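Local coordinates for protein nitrilotriacetate monooxygenase (Burkholderia pseudomallei, PDB 3SDO) that probably acts as a flavin-dependent monooxygenase of the NtaA/SnaA/DszA family, using reduced FMN and molecular oxygen to oxidise an organic substrate, at residues L405-F408 and V409-L413; V415-R419 and G420-P424. All blocks are in the same frame, centred on the assembly; numbering follows the deposited sequence.

Helix 401-418, which follows strand 393-396 of the luciferase-like TIM barrel, illustrates how one barrel helix is built along its length and then ended. Contact 1, in the body of the helix, turns apolar side chains toward strand 268-277 and helix 39-51 and aspartates toward basic partners; a local pi-type widening lets one carbonyl accept two amides. Contact 2, at the C-terminal end, is less buried: two backbone bonds of a Schellman motif close the last turn, with a serine hydroxyl and a weakly held water beside the departing chain. The two contacts' centres lie about 12 Å apart, and Leu-413 CD1 packs 3.9 Å from Phe-422 CE2. Both lie away from the predicted FMN-binding residues.

Contact 1 of 2, residues L405-F408 and V409-L413; sequences LDDF and VDHVL
Phe-408 meets Val-412 and Leu-413 one turn further along a helix of the TIM barrel, where the winding widens into a pi-type turn. Its CE1 approaches Leu-413 CD2 at 3.4 Å, while CE2 lies 3.7 Å from Val-412 CG1; the two residues thus meet different carbons of the ring, each approaching obliquely. With CG anti to the backbone N (chi1 -180°), the ring leans along the following turn. The backbone beneath bears the same widening: Phe-408 O accepts from Val-412 N at 2.9 Å and from Leu-413 N at 3.2 Å. The second donor arrives nearly along the C=O axis, the first from above the carbonyl plane. One turn earlier, Leu-405 CD1 touches Val-409 CG1 at 3.9 Å, extending the apolar side.

Further out, Phe-12 packs edge-to-face with Phe-408, and Pro-275 of strand 268-277 and Met-382 of helix 375-387 also touch it. The aspartates form salt bridges outside the helix: Asp-406 with Arg-45 and Arg-48 and Asp-410 with Arg-48, all on helix 39-51, and Asp-407 with Lys-287. At the outer surface, Asp-407 O accepts from His-411 N at 2.9 Å and, at the edge of the imidazole, takes a weak bond from His-411 ND1 at 3.4 Å.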
loop_
_atom_site.group_PDB
_atom_site.type_symbol
_atom_site.label_atom_id
_atom_site.label_comp_id
_atom_site.label_asym_id
_atom_site.label_seq_id
_atom_site.Cartn_x
_atom_site.Cartn_y
_atom_site.Cartn_z
ATOM N N LEU A 405 2.087 22.417 -10.358
ATOM C CA LEU A 405 1.822 21.483 -11.436
ATOM C C LEU A 405 0.962 22.110 -12.535
ATOM O O LEU A 405 1.211 21.878 -13.719
ATOM C CB LEU A 405 1.140 20.222 -10.906
ATOM C CG LEU A 405 0.883 19.076 -11.889
ATOM C CD1 LEU A 405 2.183 18.493 -12.436
ATOM C CD2 LEU A 405 0.088 17.987 -11.154
ATOM N N ASP A 406 -0.066 22.873 -12.155
ATOM C CA ASP A 406 -0.913 23.542 -13.137
ATOM C C ASP A 406 -0.057 24.390 -14.086
ATOM O O ASP A 406 -0.196 24.291 -15.306
ATOM C CB ASP A 406 -1.940 24.457 -12.472
ATOM C CG ASP A 406 -2.984 23.698 -11.670
ATOM O OD1 ASP A 406 -3.035 22.456 -11.729
ATOM O OD2 ASP A 406 -3.767 24.356 -10.986
ATOM N N ASP A 407 0.810 25.233 -13.521
ATOM C CA ASP A 407 1.688 26.089 -14.339
ATOM C C ASP A 407 2.555 25.265 -15.259
ATOM O O ASP A 407 2.748 25.608 -16.445
ATOM C CB ASP A 407 2.624 26.936 -13.480
ATOM C CG ASP A 407 1.919 28.087 -12.771
ATOM O OD1 ASP A 407 0.727 28.335 -13.030
ATOM O OD2 ASP A 407 2.577 28.725 -11.912
ATOM N N PHE A 408 3.147 24.205 -14.713
ATOM C CA PHE A 408 4.081 23.421 -15.486
ATOM C C PHE A 408 3.377 22.754 -16.669
ATOM O O PHE A 408 3.845 22.836 -17.811
ATOM C CB PHE A 408 4.798 22.386 -14.615
ATOM C CG PHE A 408 5.771 21.562 -15.373
ATOM C CD1 PHE A 408 5.383 20.347 -15.917
ATOM C CD2 PHE A 408 7.064 22.025 -15.593
ATOM C CE1 PHE A 408 6.274 19.591 -16.659
ATOM C CE2 PHE A 408 7.948 21.278 -16.332
ATOM C CZ PHE A 408 7.549 20.058 -16.871
ATOM N N VAL A 409 2.246 22.105 -16.413
ATOM C CA VAL A 409 1.561 21.374 -17.485
ATOM C C VAL A 409 0.904 22.307 -18.497
ATOM O O VAL A 409 0.879 22.002 -19.682
ATOM C CB VAL A 409 0.524 20.317 -16.953
ATOM C CG1 VAL A 409 1.226 19.273 -16.094
ATOM C CG2 VAL A 409 -0.602 20.955 -16.196
ATOM N N ASP A 410 0.385 23.442 -18.047
ATOM C CA ASP A 410 -0.299 24.356 -18.952
ATOM C C ASP A 410 0.669 25.233 -19.755
ATOM O O ASP A 410 0.370 25.607 -20.888
ATOM C CB ASP A 410 -1.307 25.222 -18.183
ATOM C CG ASP A 410 -2.514 24.425 -17.685
ATOM O OD1 ASP A 410 -2.699 23.239 -18.047
ATOM O OD2 ASP A 410 -3.290 24.991 -16.917
ATOM N N HIS A 411 1.835 25.538 -19.191
ATOM C CA HIS A 411 2.725 26.519 -19.797
ATOM C C HIS A 411 4.080 25.997 -20.239
ATOM O O HIS A 411 4.577 26.433 -21.249
ATOM C CB HIS A 411 2.862 27.726 -18.885
ATOM C CG HIS A 411 1.550 28.376 -18.607
ATOM N ND1 HIS A 411 0.935 28.310 -17.375
ATOM C CD2 HIS A 411 0.676 28.994 -19.435
ATOM C CE1 HIS A 411 -0.238 28.917 -17.440
ATOM N NE2 HIS A 411 -0.420 29.338 -18.681
ATOM N N VAL A 412 4.675 25.060 -19.517
ATOM C CA VAL A 412 5.976 24.554 -19.918
ATOM C C VAL A 412 5.899 23.425 -20.948
ATOM O O VAL A 412 6.586 23.481 -21.989
ATOM C CB VAL A 412 6.833 24.139 -18.715
ATOM C CG1 VAL A 412 8.168 23.670 -19.200
ATOM C CG2 VAL A 412 6.998 25.330 -17.750
ATOM N N LEU A 413 5.058 22.418 -20.698
ATOM C CA LEU A 413 5.017 21.272 -21.603
ATOM C C LEU A 413 4.693 21.646 -23.055
ATOM O O LEU A 413 5.304 21.106 -23.959
ATOM C CB LEU A 413 4.088 20.162 -21.071
ATOM C CG LEU A 413 4.580 19.434 -19.800
ATOM C CD1 LEU A 413 3.595 18.317 -19.334
ATOM C CD2 LEU A 413 5.986 18.844 -20.005
#

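Contact 2 of 2, residues V415-R419 and G420-P424; sequences VLSAR and GYFDP
Gly-420 and Ser-417 join in the Schellman motif that ends helix 401-418 on the outside of the barrel. Gly-420 has a positive phi of 81°, a backbone shape that favours glycine, and its N donates to Ser-417 O at 3.1 Å from well above the carbonyl plane. The wider bond of the motif follows, in which Tyr-421 N donates to Leu-416 O at 2.9 Å. The tyrosine CB packs against Leu-416 CD2, the two side chains crossing at about a right angle, and Tyr-421 CD2 comes within 3.4 Å of Arg-419 O. The phenol reaches away to Asp-387, Ser-4 and Thr-6, anchoring the turn to helix 375-387 and to the N-terminal segment; the guanidinium of Arg-419 turns to the same helix, meeting Glu-376 and Ser-380.

At Phe-422 the chain extends. Its CB rests 3.8 Å from Leu-416 CB, and a water accepts from its N while giving a weak bond to Ser-417 O. The ring, near that of His-9, offers its edge to the serine: with CG anti to the backbone N (chi1 -175°), CD2 is brought beside Ser-417 OG, which lies in the ring plane. Pro-424 CD then lies 3.7 Å from Ser-417 OG. Ser-417 OG also lies 2.8 Å from Phe-422 O, but Leu-413 O competes for its single proton.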
loop_
_atom_site.group_PDB
_atom_site.type_symbol
_atom_site.label_atom_id
_atom_site.label_comp_id
_atom_site.label_asym_id
_atom_site.label_seq_id
_atom_site.Cartn_x
_atom_site.Cartn_y
_atom_site.Cartn_z
ATOM N N VAL A 415 5.403 24.415 -24.684
ATOM C CA VAL A 415 6.631 24.985 -25.241
ATOM C C VAL A 415 7.625 23.880 -25.588
ATOM O O VAL A 415 8.186 23.863 -26.679
ATOM C CB VAL A 415 7.301 25.983 -24.258
ATOM C CG1 VAL A 415 8.703 26.408 -24.771
ATOM C CG2 VAL A 415 6.383 27.186 -24.022
ATOM N N LEU A 416 7.817 22.925 -24.691
ATOM C CA LEU A 416 8.705 21.798 -25.011
ATOM C C LEU A 416 8.224 21.011 -26.228
ATOM O O LEU A 416 9.035 20.651 -27.103
ATOM C CB LEU A 416 8.895 20.872 -23.817
ATOM C CG LEU A 416 9.753 21.351 -22.655
ATOM C CD1 LEU A 416 9.656 20.342 -21.495
ATOM C CD2 LEU A 416 11.203 21.535 -23.107
ATOM N N SER A 417 6.914 20.756 -26.300
ATOM C CA SER A 417 6.321 20.058 -27.437
ATOM C C SER A 417 6.566 20.829 -28.747
ATOM O O SER A 417 6.975 20.244 -29.751
ATOM C CB SER A 417 4.798 19.814 -27.257
ATOM O OG SER A 417 4.521 18.984 -26.145
ATOM N N ALA A 418 6.343 22.134 -28.720
ATOM C CA ALA A 418 6.568 22.966 -29.901
ATOM C C ALA A 418 8.017 22.922 -30.403
ATOM O O ALA A 418 8.253 23.061 -31.613
ATOM C CB ALA A 418 6.132 24.400 -29.622
ATOM N N ARG A 419 8.969 22.707 -29.488
ATOM C CA ARG A 419 10.388 22.642 -29.828
ATOM C C ARG A 419 10.906 21.223 -30.090
ATOM O O ARG A 419 12.111 21.044 -30.333
ATOM C CB ARG A 419 11.217 23.325 -28.724
ATOM C CG ARG A 419 10.795 24.772 -28.529
ATOM C CD ARG A 419 11.292 25.413 -27.221
ATOM N NE ARG A 419 12.728 25.625 -27.220
ATOM C CZ ARG A 419 13.386 26.339 -26.308
ATOM N NH1 ARG A 419 12.738 26.991 -25.321
ATOM N NH2 ARG A 419 14.704 26.436 -26.403
ATOM N N GLY A 420 10.012 20.228 -30.076
ATOM C CA GLY A 420 10.401 18.833 -30.392
ATOM C C GLY A 420 11.028 18.061 -29.257
ATOM O O GLY A 420 11.691 17.019 -29.462
ATOM N N TYR A 421 10.802 18.551 -28.037
ATOM C CA TYR A 421 11.368 17.948 -26.849
ATOM C C TYR A 421 10.323 17.339 -25.878
ATOM O O TYR A 421 10.655 17.035 -24.736
ATOM C CB TYR A 421 12.240 18.980 -26.128
ATOM C CG TYR A 421 13.635 19.164 -26.700
ATOM C CD1 TYR A 421 14.687 18.394 -26.250
ATOM C CD2 TYR A 421 13.907 20.140 -27.644
ATOM C CE1 TYR A 421 15.979 18.570 -26.755
ATOM C CE2 TYR A 421 15.198 20.330 -28.145
ATOM C CZ TYR A 421 16.226 19.533 -27.685
ATOM O OH TYR A 421 17.506 19.693 -28.153
ATOM N N PHE A 422 9.081 17.161 -26.329
ATOM C CA PHE A 422 8.051 16.476 -25.534
ATOM C C PHE A 422 6.856 16.058 -26.371
ATOM O O PHE A 422 6.155 16.899 -26.961
ATOM C CB PHE A 422 7.567 17.348 -24.373
ATOM C CG PHE A 422 6.584 16.644 -23.442
ATOM C CD1 PHE A 422 7.025 15.665 -22.568
ATOM C CD2 PHE A 422 5.240 16.974 -23.437
ATOM C CE1 PHE A 422 6.132 15.008 -21.709
ATOM C CE2 PHE A 422 4.340 16.314 -22.595
ATOM C CZ PHE A 422 4.797 15.333 -21.724
ATOM N N ASP A 423 6.623 14.753 -26.391
ATOM C CA ASP A 423 5.463 14.139 -27.042
ATOM C C ASP A 423 4.439 13.778 -25.954
ATOM O O ASP A 423 4.656 12.855 -25.178
ATOM C CB ASP A 423 5.978 12.889 -27.790
ATOM C CG ASP A 423 4.889 12.095 -28.491
ATOM O OD1 ASP A 423 3.722 12.492 -28.449
ATOM O OD2 ASP A 423 5.239 11.045 -29.081
ATOM N N PRO A 424 3.328 14.525 -25.864
ATOM C CA PRO A 424 2.341 14.296 -24.804
ATOM C C PRO A 424 1.426 13.069 -24.997
ATOM O O PRO A 424 0.710 12.670 -24.052
ATOM C CB PRO A 424 1.506 15.589 -24.831
ATOM C CG PRO A 424 1.602 16.069 -26.224
ATOM C CD PRO A 424 2.940 15.644 -26.748
HETATM O O HOH W 1 8.045 17.090 -29.317
#